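Side-chain contacts in polymerase X (PDB 2W9M), which probably extends DNA from deoxyribonucleoside triphosphates as a family X DNA polymerase, in a chain that also carries a zinc-binding PHP-type domain: residues S120-R123 / L124-A127; A301-E305 / P306-D310; R12-H15 / A16-T20; L321-V324 / G325-R328. All coordinates share one frame; numbering follows the deposited sequence.

Interaction 1 of 4, residues S120-R123 / L124-A127; sequences SLER and LREA
Glu-122 and Arg-125 carry the ionic part of this local contact, side by side one helical turn apart. Arg-125 NH1 comes within 2.5 Å of Glu-122 OE1, a short salt bridge made at the edge of the guanidinium, with the two flat groups nearly coplanar (29° apart). Glu-122 can turn back toward that partner because its CG stands anti to the backbone N and its chain folds at chi2 (55°). Glu-172 and Glu-229 take other nitrogens of the same guanidinium.

A like-charged pair lies next to this bridge: Glu-126 OE2 is 2.6 Å from Glu-122 OE1, the carboxylate planes almost perpendicular. So close an approach would probably raise the proton affinity of one of the two acids. Were Glu-126 an alanine, Glu-122 OE1 would probably lose its second polar neighbour and a gap would open against Ala-168 of helix 163-176. Arg-123 swings away, its guanidinium passing Ala-127 CB on the way to a salt bridge with Glu-132.

Backbone bonds run i to i+4 from Leu-124 N to Ser-120 O (2.8 Å) through to Ala-127 N and Arg-123 O (3.0 Å). Before the first turn, Ser-120 OG accepts from Arg-123 N at 3.3 Å, a serine N-cap that starts helix 121-130. Through Leu-121 and Leu-124 this helix packs on helices 94-99 and 141-157, as part of a helix-hairpin-helix domain.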
loop_
_atom_site.group_PDB
_atom_site.type_symbol
_atom_site.label_atom_id
_atom_site.label_comp_id
_atom_site.label_asym_id
_atom_site.label_seq_id
_atom_site.Cartn_x
_atom_site.Cartn_y
_atom_site.Cartn_z
ATOM N N SER A 120 8.474 6.617 -1.176
ATOM C CA SER A 120 8.003 6.443 0.198
ATOM C C SER A 120 9.084 6.701 1.233
ATOM O O SER A 120 10.270 6.711 0.918
ATOM C CB SER A 120 7.405 5.046 0.397
ATOM O OG SER A 120 8.396 4.038 0.285
ATOM N N LEU A 121 8.661 6.918 2.472
ATOM C CA LEU A 121 9.585 7.118 3.577
ATOM C C LEU A 121 10.595 5.982 3.673
ATOM O O LEU A 121 11.798 6.210 3.822
ATOM C CB LEU A 121 8.815 7.240 4.890
ATOM C CG LEU A 121 8.645 8.674 5.390
ATOM C CD1 LEU A 121 8.691 9.661 4.233
ATOM C CD2 LEU A 121 7.368 8.811 6.199
ATOM N N GLU A 122 10.097 4.757 3.588
ATOM C CA GLU A 122 10.955 3.585 3.681
ATOM C C GLU A 122 11.968 3.519 2.540
ATOM O O GLU A 122 13.143 3.224 2.757
ATOM C CB GLU A 122 10.109 2.311 3.718
ATOM C CG GLU A 122 10.889 1.043 3.443
ATOM C CD GLU A 122 12.080 0.875 4.367
ATOM O OE1 GLU A 122 13.025 0.161 3.977
ATOM O OE2 GLU A 122 12.077 1.457 5.474
ATOM N N ARG A 123 11.503 3.789 1.324
ATOM C CA ARG A 123 12.364 3.779 0.143
ATOM C C ARG A 123 13.371 4.939 0.163
ATOM O O ARG A 123 14.477 4.821 -0.371
ATOM C CB ARG A 123 11.507 3.817 -1.128
ATOM C CG ARG A 123 12.287 3.947 -2.422
ATOM C CD ARG A 123 12.931 2.633 -2.828
ATOM N NE ARG A 123 13.647 2.763 -4.094
ATOM C CZ ARG A 123 14.937 3.075 -4.203
ATOM N NH1 ARG A 123 15.669 3.285 -3.116
ATOM N NH2 ARG A 123 15.494 3.174 -5.402
ATOM N N LEU A 124 12.981 6.053 0.779
ATOM C CA LEU A 124 13.880 7.184 0.976
ATOM C C LEU A 124 14.970 6.781 1.958
ATOM O O LEU A 124 16.143 7.102 1.768
ATOM C CB LEU A 124 13.119 8.387 1.534
ATOM C CG LEU A 124 13.526 9.804 1.115
ATOM C CD1 LEU A 124 12.946 10.823 2.089
ATOM C CD2 LEU A 124 15.028 9.970 1.010
ATOM N N ARG A 125 14.575 6.073 3.012
ATOM C CA ARG A 125 15.520 5.647 4.039
ATOM C C ARG A 125 16.561 4.690 3.472
ATOM O O ARG A 125 17.730 4.734 3.850
ATOM C CB ARG A 125 14.798 4.989 5.207
ATOM C CG ARG A 125 15.746 4.371 6.206
ATOM C CD ARG A 125 15.075 3.286 7.011
ATOM N NE ARG A 125 15.961 2.137 7.132
ATOM C CZ ARG A 125 15.854 1.041 6.390
ATOM N NH1 ARG A 125 14.887 0.944 5.493
ATOM N NH2 ARG A 125 16.704 0.040 6.552
ATOM N N GLU A 126 16.131 3.827 2.563
ATOM C CA GLU A 126 17.052 2.911 1.904
ATOM C C GLU A 126 17.989 3.663 0.962
ATOM O O GLU A 126 19.178 3.349 0.873
ATOM C CB GLU A 126 16.282 1.839 1.134
ATOM C CG GLU A 126 15.491 0.903 2.030
ATOM C CD GLU A 126 14.442 0.114 1.271
ATOM O OE1 GLU A 126 14.067 0.535 0.154
ATOM O OE2 GLU A 126 13.989 -0.928 1.793
ATOM N N ALA A 127 17.450 4.656 0.261
ATOM C CA ALA A 127 18.252 5.451 -0.664
ATOM C C ALA A 127 19.362 6.177 0.080
ATOM O O ALA A 127 20.475 6.299 -0.424
ATOM C CB ALA A 127 17.383 6.439 -1.413
#

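Interaction 2 of 4, residues A301-E305 / P306-D310; sequences AEYRE and PEHDD
The His-308 imidazole has the CA of Tyr-303 over the centre of one face, a CH-pi contact 3.7 Å from CA to the ring centroid. At its edge, near the ring plane, sits Glu-305, with CB 3.3 Å from His-308 ND1. The phenol ring of Tyr-303 meets the imidazole obliquely, planes at 47°, touching through the CD2 atoms of both residues. Trp-499 also meets the imidazole, its ring parallel to it.

Two hydrogen bonds tie the turn together. The backbone N of His-308 donates to Glu-305 O (3.0 Å), an i to i+3 bond of the 3-10 segment. In return Glu-305 N reaches His-308 ND1 at 3.4 Å, a weak bond. With ND1 accepting and NE2 bonded to the carbonyl of Lys-535, the ring is consistent with a neutral imidazole protonated on NE2. His-308 CB also presses on Tyr-303 O at 3.1 Å. With CG turned beside its own backbone N (chi1 -49°), Glu-305 lays CB and CG alongside ND1 and CE1 of the imidazole, and its carboxylate goes on to a salt bridge with Arg-190.

The whole turn belongs to the long loop between helix 287-293 and strand 329-333. Pro-306 and Asp-309 touch helix 253-264, Glu-305 and Glu-307 lie against helix 499-505, and Glu-302 pairs with Arg-534 of helix 526-535.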
loop_
_atom_site.group_PDB
_atom_site.type_symbol
_atom_site.label_atom_id
_atom_site.label_comp_id
_atom_site.label_asym_id
_atom_site.label_seq_id
_atom_site.Cartn_x
_atom_site.Cartn_y
_atom_site.Cartn_z
ATOM N N ALA A 301 1.469 -20.031 9.508
ATOM C CA ALA A 301 1.577 -18.688 10.075
ATOM C C ALA A 301 0.569 -17.717 9.466
ATOM O O ALA A 301 0.177 -16.741 10.106
ATOM C CB ALA A 301 2.997 -18.151 9.916
ATOM N N GLU A 302 0.155 -17.988 8.231
ATOM C CA GLU A 302 -0.827 -17.146 7.556
ATOM C C GLU A 302 -2.174 -17.170 8.270
ATOM O O GLU A 302 -2.950 -16.220 8.165
ATOM C CB GLU A 302 -1.031 -17.590 6.105
ATOM C CG GLU A 302 0.200 -17.507 5.225
ATOM C CD GLU A 302 0.871 -18.853 5.029
ATOM O OE1 GLU A 302 0.919 -19.644 5.995
ATOM O OE2 GLU A 302 1.349 -19.116 3.904
ATOM N N TYR A 303 -2.447 -18.260 8.988
ATOM C CA TYR A 303 -3.759 -18.472 9.601
ATOM C C TYR A 303 -3.772 -18.334 11.123
ATOM O O TYR A 303 -4.656 -18.876 11.786
ATOM C CB TYR A 303 -4.305 -19.850 9.223
ATOM C CG TYR A 303 -4.469 -20.075 7.737
ATOM C CD1 TYR A 303 -4.276 -21.335 7.180
ATOM C CD2 TYR A 303 -4.814 -19.031 6.891
ATOM C CE1 TYR A 303 -4.430 -21.545 5.822
ATOM C CE2 TYR A 303 -4.967 -19.231 5.528
ATOM C CZ TYR A 303 -4.773 -20.486 5.001
ATOM O OH TYR A 303 -4.926 -20.680 3.649
ATOM N N ARG A 304 -2.809 -17.605 11.678
ATOM C CA ARG A 304 -2.686 -17.501 13.132
ATOM C C ARG A 304 -3.243 -16.206 13.711
ATOM O O ARG A 304 -2.784 -15.742 14.753
ATOM C CB ARG A 304 -1.233 -17.695 13.567
ATOM C CG ARG A 304 -0.668 -19.049 13.186
ATOM C CD ARG A 304 0.779 -19.202 13.617
ATOM N NE ARG A 304 1.366 -20.417 13.060
ATOM C CZ ARG A 304 2.626 -20.799 13.245
ATOM N NH1 ARG A 304 3.446 -20.061 13.983
ATOM N NH2 ARG A 304 3.063 -21.922 12.689
ATOM N N GLU A 305 -4.234 -15.629 13.040
ATOM C CA GLU A 305 -4.940 -14.463 13.561
ATOM C C GLU A 305 -6.197 -14.918 14.291
ATOM O O GLU A 305 -6.689 -16.020 14.052
ATOM C CB GLU A 305 -5.338 -13.521 12.423
ATOM C CG GLU A 305 -4.226 -13.196 11.450
ATOM C CD GLU A 305 -3.138 -12.339 12.061
ATOM O OE1 GLU A 305 -3.429 -11.569 13.002
ATOM O OE2 GLU A 305 -1.986 -12.430 11.593
ATOM N N PRO A 306 -6.731 -14.070 15.179
ATOM C CA PRO A 306 -7.977 -14.419 15.871
ATOM C C PRO A 306 -9.106 -14.793 14.905
ATOM O O PRO A 306 -9.813 -15.769 15.143
ATOM C CB PRO A 306 -8.325 -13.136 16.629
ATOM C CG PRO A 306 -7.009 -12.454 16.835
ATOM C CD PRO A 306 -6.183 -12.777 15.629
ATOM N N GLU A 307 -9.264 -14.031 13.827
ATOM C CA GLU A 307 -10.362 -14.242 12.880
ATOM C C GLU A 307 -10.309 -15.625 12.231
ATOM O O GLU A 307 -11.275 -16.060 11.598
ATOM C CB GLU A 307 -10.363 -13.155 11.793
ATOM C CG GLU A 307 -10.573 -11.726 12.304
ATOM C CD GLU A 307 -9.351 -11.161 13.017
ATOM O OE1 GLU A 307 -8.232 -11.666 12.779
ATOM O OE2 GLU A 307 -9.508 -10.211 13.817
ATOM N N HIS A 308 -9.180 -16.307 12.388
ATOM C CA HIS A 308 -8.974 -17.625 11.792
ATOM C C HIS A 308 -9.325 -18.781 12.737
ATOM O O HIS A 308 -9.455 -19.924 12.301
ATOM C CB HIS A 308 -7.516 -17.792 11.354
ATOM C CG HIS A 308 -7.123 -16.947 10.184
ATOM N ND1 HIS A 308 -6.312 -15.837 10.306
ATOM C CD2 HIS A 308 -7.407 -17.062 8.867
ATOM C CE1 HIS A 308 -6.122 -15.302 9.114
ATOM N NE2 HIS A 308 -6.775 -16.026 8.223
ATOM N N ASP A 309 -9.465 -18.485 14.025
ATOM C CA ASP A 309 -9.608 -19.526 15.048
ATOM C C ASP A 309 -10.590 -20.647 14.699
ATOM O O ASP A 309 -10.314 -21.818 14.954
ATOM C CB ASP A 309 -9.979 -18.910 16.399
ATOM C CG ASP A 309 -8.775 -18.382 17.151
ATOM O OD1 ASP A 309 -7.637 -18.562 16.661
ATOM O OD2 ASP A 309 -8.967 -17.790 18.237
ATOM N N ASP A 310 -11.730 -20.294 14.117
ATOM C CA ASP A 310 -12.761 -21.286 13.824
ATOM C C ASP A 310 -12.853 -21.639 12.337
ATOM O O ASP A 310 -13.596 -22.543 11.953
ATOM C CB ASP A 310 -14.122 -20.802 14.335
ATOM C CG ASP A 310 -14.101 -20.449 15.815
ATOM O OD1 ASP A 310 -13.247 -20.995 16.552
ATOM O OD2 ASP A 310 -14.940 -19.624 16.242
#

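Interaction 3 of 4, residues R12-H15 / A16-T20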
loop_
_atom_site.group_PDB
_atom_site.type_symbol
_atom_site.label_atom_id
_atom_site.label_comp_id
_atom_site.label_asym_id
_atom_site.label_seq_id
_atom_site.Cartn_x
_atom_site.Cartn_y
_atom_site.Cartn_z
ATOM N N ARG A 12 -2.047 33.895 6.530
ATOM C CA ARG A 12 -2.240 32.449 6.512
ATOM C C ARG A 12 -2.860 31.982 5.191
ATOM O O ARG A 12 -2.549 30.895 4.698
ATOM C CB ARG A 12 -3.114 32.003 7.687
ATOM C CG ARG A 12 -2.971 30.532 8.000
ATOM C CD ARG A 12 -4.282 29.891 8.413
ATOM N NE ARG A 12 -4.178 28.440 8.320
ATOM C CZ ARG A 12 -3.555 27.682 9.217
ATOM N NH1 ARG A 12 -2.993 28.241 10.280
ATOM N NH2 ARG A 12 -3.495 26.367 9.052
ATOM N N LEU A 13 -3.742 32.806 4.632
ATOM C CA LEU A 13 -4.350 32.533 3.334
ATOM C C LEU A 13 -3.285 32.551 2.239
ATOM O O LEU A 13 -3.288 31.713 1.334
ATOM C CB LEU A 13 -5.433 33.572 3.020
ATOM C CG LEU A 13 -6.470 33.880 4.103
ATOM C CD1 LEU A 13 -7.443 34.955 3.633
ATOM C CD2 LEU A 13 -7.218 32.624 4.518
ATOM N N VAL A 14 -2.374 33.514 2.323
ATOM C CA VAL A 14 -1.294 33.606 1.353
ATOM C C VAL A 14 -0.455 32.331 1.364
ATOM O O VAL A 14 0.026 31.888 0.323
ATOM C CB VAL A 14 -0.386 34.820 1.622
ATOM C CG1 VAL A 14 0.673 34.932 0.544
ATOM C CG2 VAL A 14 -1.207 36.090 1.683
ATOM N N HIS A 15 -0.295 31.739 2.545
ATOM C CA HIS A 15 0.533 30.546 2.703
ATOM C C HIS A 15 -0.127 29.305 2.100
ATOM O O HIS A 15 0.529 28.494 1.447
ATOM C CB HIS A 15 0.845 30.303 4.179
ATOM C CG HIS A 15 2.135 29.582 4.408
ATOM N ND1 HIS A 15 2.525 28.496 3.654
ATOM C CD2 HIS A 15 3.124 29.789 5.308
ATOM C CE1 HIS A 15 3.700 28.069 4.076
ATOM N NE2 HIS A 15 4.086 28.834 5.081
ATOM N N ALA A 16 -1.425 29.154 2.335
ATOM C CA ALA A 16 -2.184 28.057 1.747
ATOM C C ALA A 16 -2.184 28.166 0.226
ATOM O O ALA A 16 -1.996 27.172 -0.471
ATOM C CB ALA A 16 -3.609 28.044 2.280
ATOM N N LEU A 17 -2.392 29.378 -0.282
ATOM C CA LEU A 17 -2.358 29.621 -1.723
ATOM C C LEU A 17 -0.987 29.292 -2.296
ATOM O O LEU A 17 -0.882 28.749 -3.393
ATOM C CB LEU A 17 -2.727 31.074 -2.045
ATOM C CG LEU A 17 -4.184 31.480 -1.802
ATOM C CD1 LEU A 17 -4.385 32.972 -2.021
ATOM C CD2 LEU A 17 -5.118 30.676 -2.688
ATOM N N GLU A 18 0.060 29.622 -1.544
ATOM C CA GLU A 18 1.432 29.342 -1.957
ATOM C C GLU A 18 1.800 27.867 -1.823
ATOM O O GLU A 18 2.709 27.385 -2.499
ATOM C CB GLU A 18 2.420 30.199 -1.162
ATOM C CG GLU A 18 2.641 31.588 -1.743
ATOM C CD GLU A 18 3.260 32.557 -0.747
ATOM O OE1 GLU A 18 2.914 32.487 0.454
ATOM O OE2 GLU A 18 4.087 33.397 -1.168
ATOM N N ARG A 19 1.099 27.150 -0.949
ATOM C CA ARG A 19 1.370 25.731 -0.750
ATOM C C ARG A 19 0.663 24.878 -1.804
ATOM O O ARG A 19 1.081 23.754 -2.081
ATOM C CB ARG A 19 0.968 25.285 0.659
ATOM C CG ARG A 19 1.538 23.927 1.062
ATOM C CD ARG A 19 1.217 23.578 2.509
ATOM N NE ARG A 19 1.731 24.569 3.455
ATOM C CZ ARG A 19 0.968 25.382 4.184
ATOM N NH1 ARG A 19 -0.355 25.325 4.086
ATOM N NH2 ARG A 19 1.529 26.249 5.017
ATOM N N THR A 20 -0.402 25.424 -2.388
ATOM C CA THR A 20 -1.163 24.736 -3.431
ATOM C C THR A 20 -0.446 24.772 -4.779
ATOM O O THR A 20 -0.511 23.817 -5.555
ATOM C CB THR A 20 -2.568 25.344 -3.607
ATOM O OG1 THR A 20 -3.171 25.558 -2.324
ATOM C CG2 THR A 20 -3.448 24.417 -4.439
#
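His-15 and Arg-19, one turn apart on an exposed side of helix 10-26, make the polar part of this local contact. The terminal NH2 of Arg-19 comes over one face of the imidazole, the ring and guanidinium planes only 26° apart, while His-15 O lies under the guanidinium. Arg-19 NH2 lies 2.8 Å from His-15 ND1, but it approaches over the ring, so the angle is too poor for a hydrogen bond. Both chains begin anti to their backbone N, and the bend of Arg-19 at chi3 (-59°) brings NH2 back over the imidazole.

Glu-18 and Val-14 lie side by side, pointing the same way. Glu-18 OE1 rests on Val-14 CG1 at 3.3 Å and also comes 3.0 Å from Val-14 O, two acceptors, not hydrogen-bonded, an approach probably unfavourable for a charged carboxylate.

The backbone shows the i to i+4 pattern: Ala-16 N to Arg-12 O, Leu-17 N to Leu-13 O (3.0 Å), Glu-18 N to Val-14 O, and a weak Arg-19 N to His-15 O. Ala-16 O is gripped twice, by Thr-20 N and by Thr-20 OG1 (2.7 Å), from opposite faces of its plane, which satisfies this buried hydroxyl within the helix.

Apolar packing takes the inner side: Leu-13 and Ala-16 meet Phe-76 of helix 67-79, and Leu-17 meets Tyr-37 of helix 34-45, within a helix-hairpin-helix domain.

With Arg-19 NH2 over the face of His-15, a neutral imidazole would probably be favoured. Their close approach is doubtful as an attraction, and the helix here rests on its backbone bonds and apolar inner side.

Interaction 4 of 4, residues L321-V324 / G325-R328; sequences LVTV and GDLR
Val-322 opens the contact with its CG2 methyl, which meets Leu-327 CD1 at 3.8 Å and Asp-326 CB slightly farther off. CG2 can face them because it stands anti to the backbone N, while CG1 takes the place between N and the carbonyl carbon (chi1 61°).

Thr-323 comes next and does most of the polar work. Its backbone N donates to Asp-326 OD2 (2.9 Å), meeting the carboxylate on its anti side and somewhat out of plane. Its hydroxyl OG1 gives the same oxygen a second, weak bond of 3.1 Å. In the other direction, Thr-323 O accepts from Asp-326 N at 2.9 Å. Leu-327 CD1 also brushes this carbonyl.

Val-324 adds another i to i+3 bond, its O taking Leu-327 N at 3.3 Å, so two successive tight turns wind the chain through Gly-325. Its side chain leans instead on Val-530 of helix 526-535. The turn leads straight into strand 329-333, which carries the zinc ligand His-332.

A leucine in place of Asp-326 would probably leave Thr-323 N without its mate and set the threonine hydroxyl free to turn. Chemically, the reciprocal backbone bond works together with a single carboxylate oxygen, and the 3-10 turn is probably held in part by Asp-326 OD2 taking both the backbone N-H and the hydroxyl of Thr-323.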
loop_
_atom_site.group_PDB
_atom_site.type_symbol
_atom_site.label_atom_id
_atom_site.label_comp_id
_atom_site.label_asym_id
_atom_site.label_seq_id
_atom_site.Cartn_x
_atom_site.Cartn_y
_atom_site.Cartn_z
ATOM N N LEU A 321 -2.017 -21.453 -2.243
ATOM C CA LEU A 321 -2.346 -20.030 -2.192
ATOM C C LEU A 321 -1.555 -19.198 -3.207
ATOM O O LEU A 321 -0.484 -19.601 -3.665
ATOM C CB LEU A 321 -2.139 -19.482 -0.777
ATOM C CG LEU A 321 -2.993 -20.100 0.339
ATOM C CD1 LEU A 321 -2.577 -19.558 1.694
ATOM C CD2 LEU A 321 -4.468 -19.855 0.104
ATOM N N VAL A 322 -2.095 -18.036 -3.555
ATOM C CA VAL A 322 -1.461 -17.165 -4.536
ATOM C C VAL A 322 -0.072 -16.714 -4.076
ATOM O O VAL A 322 0.182 -16.570 -2.878
ATOM C CB VAL A 322 -2.349 -15.938 -4.849
ATOM C CG1 VAL A 322 -2.570 -15.104 -3.597
ATOM C CG2 VAL A 322 -1.742 -15.100 -5.956
ATOM N N THR A 323 0.827 -16.512 -5.034
ATOM C CA THR A 323 2.154 -15.976 -4.750
ATOM C C THR A 323 2.465 -14.854 -5.729
ATOM O O THR A 323 1.770 -14.694 -6.733
ATOM C CB THR A 323 3.243 -17.050 -4.879
ATOM O OG1 THR A 323 3.357 -17.452 -6.251
ATOM C CG2 THR A 323 2.905 -18.260 -4.024
ATOM N N VAL A 324 3.508 -14.081 -5.440
ATOM C CA VAL A 324 3.911 -12.985 -6.317
ATOM C C VAL A 324 4.180 -13.493 -7.733
ATOM O O VAL A 324 3.957 -12.780 -8.716
ATOM C CB VAL A 324 5.153 -12.239 -5.767
ATOM C CG1 VAL A 324 5.661 -11.224 -6.774
ATOM C CG2 VAL A 324 4.817 -11.551 -4.458
ATOM N N GLY A 325 4.641 -14.736 -7.834
ATOM C CA GLY A 325 4.932 -15.341 -9.123
ATOM C C GLY A 325 3.698 -15.697 -9.936
ATOM O O GLY A 325 3.792 -15.903 -11.145
ATOM N N ASP A 326 2.544 -15.773 -9.277
ATOM C CA ASP A 326 1.285 -16.091 -9.946
ATOM C C ASP A 326 0.657 -14.857 -10.582
ATOM O O ASP A 326 -0.379 -14.942 -11.238
ATOM C CB ASP A 326 0.290 -16.697 -8.958
ATOM C CG ASP A 326 0.693 -18.080 -8.504
ATOM O OD1 ASP A 326 1.080 -18.900 -9.364
ATOM O OD2 ASP A 326 0.620 -18.348 -7.284
ATOM N N LEU A 327 1.280 -13.706 -10.372
ATOM C CA LEU A 327 0.744 -12.457 -10.887
ATOM C C LEU A 327 1.315 -12.154 -12.268
ATOM O O LEU A 327 2.291 -11.420 -12.401
ATOM C CB LEU A 327 1.045 -11.313 -9.917
ATOM C CG LEU A 327 0.076 -11.064 -8.753
ATOM C CD1 LEU A 327 -0.562 -12.345 -8.234
ATOM C CD2 LEU A 327 0.796 -10.322 -7.638
ATOM N N ARG A 328 0.703 -12.729 -13.294
ATOM C CA ARG A 328 1.143 -12.497 -14.664
ATOM C C ARG A 328 0.869 -11.060 -15.091
ATOM O O ARG A 328 1.715 -10.411 -15.703
ATOM C CB ARG A 328 0.456 -13.473 -15.620
ATOM C CG ARG A 328 0.806 -14.934 -15.377
ATOM C CD ARG A 328 0.312 -15.801 -16.524
ATOM N NE ARG A 328 0.579 -17.222 -16.315
ATOM C CZ ARG A 328 0.133 -18.190 -17.112
ATOM N NH1 ARG A 328 -0.606 -17.891 -18.176
ATOM N NH2 ARG A 328 0.421 -19.460 -16.848
#

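How the interactions relate
Along the chain the order is interaction 3, interaction 1, interaction 2, interaction 4. Interactions 3 and 1 sit on helices 10-26 and 121-130, in two helix-hairpin-helix domains, with centres about 28 Å apart. Interactions 2 and 4 share the long loop between helix 287-293 and strand 329-333, and alone among the four they touch: Tyr-303 OH packs on Leu-321 CD1 at 3.3 Å. Interaction 3 lies across the chain's centre from both, its centre about 49 Å from that of interaction 2, in keeping with the extended shape of this polymerase. The loop that holds interactions 2 and 4 ends at the first strand of the parallel sheet that carries several zinc ligands.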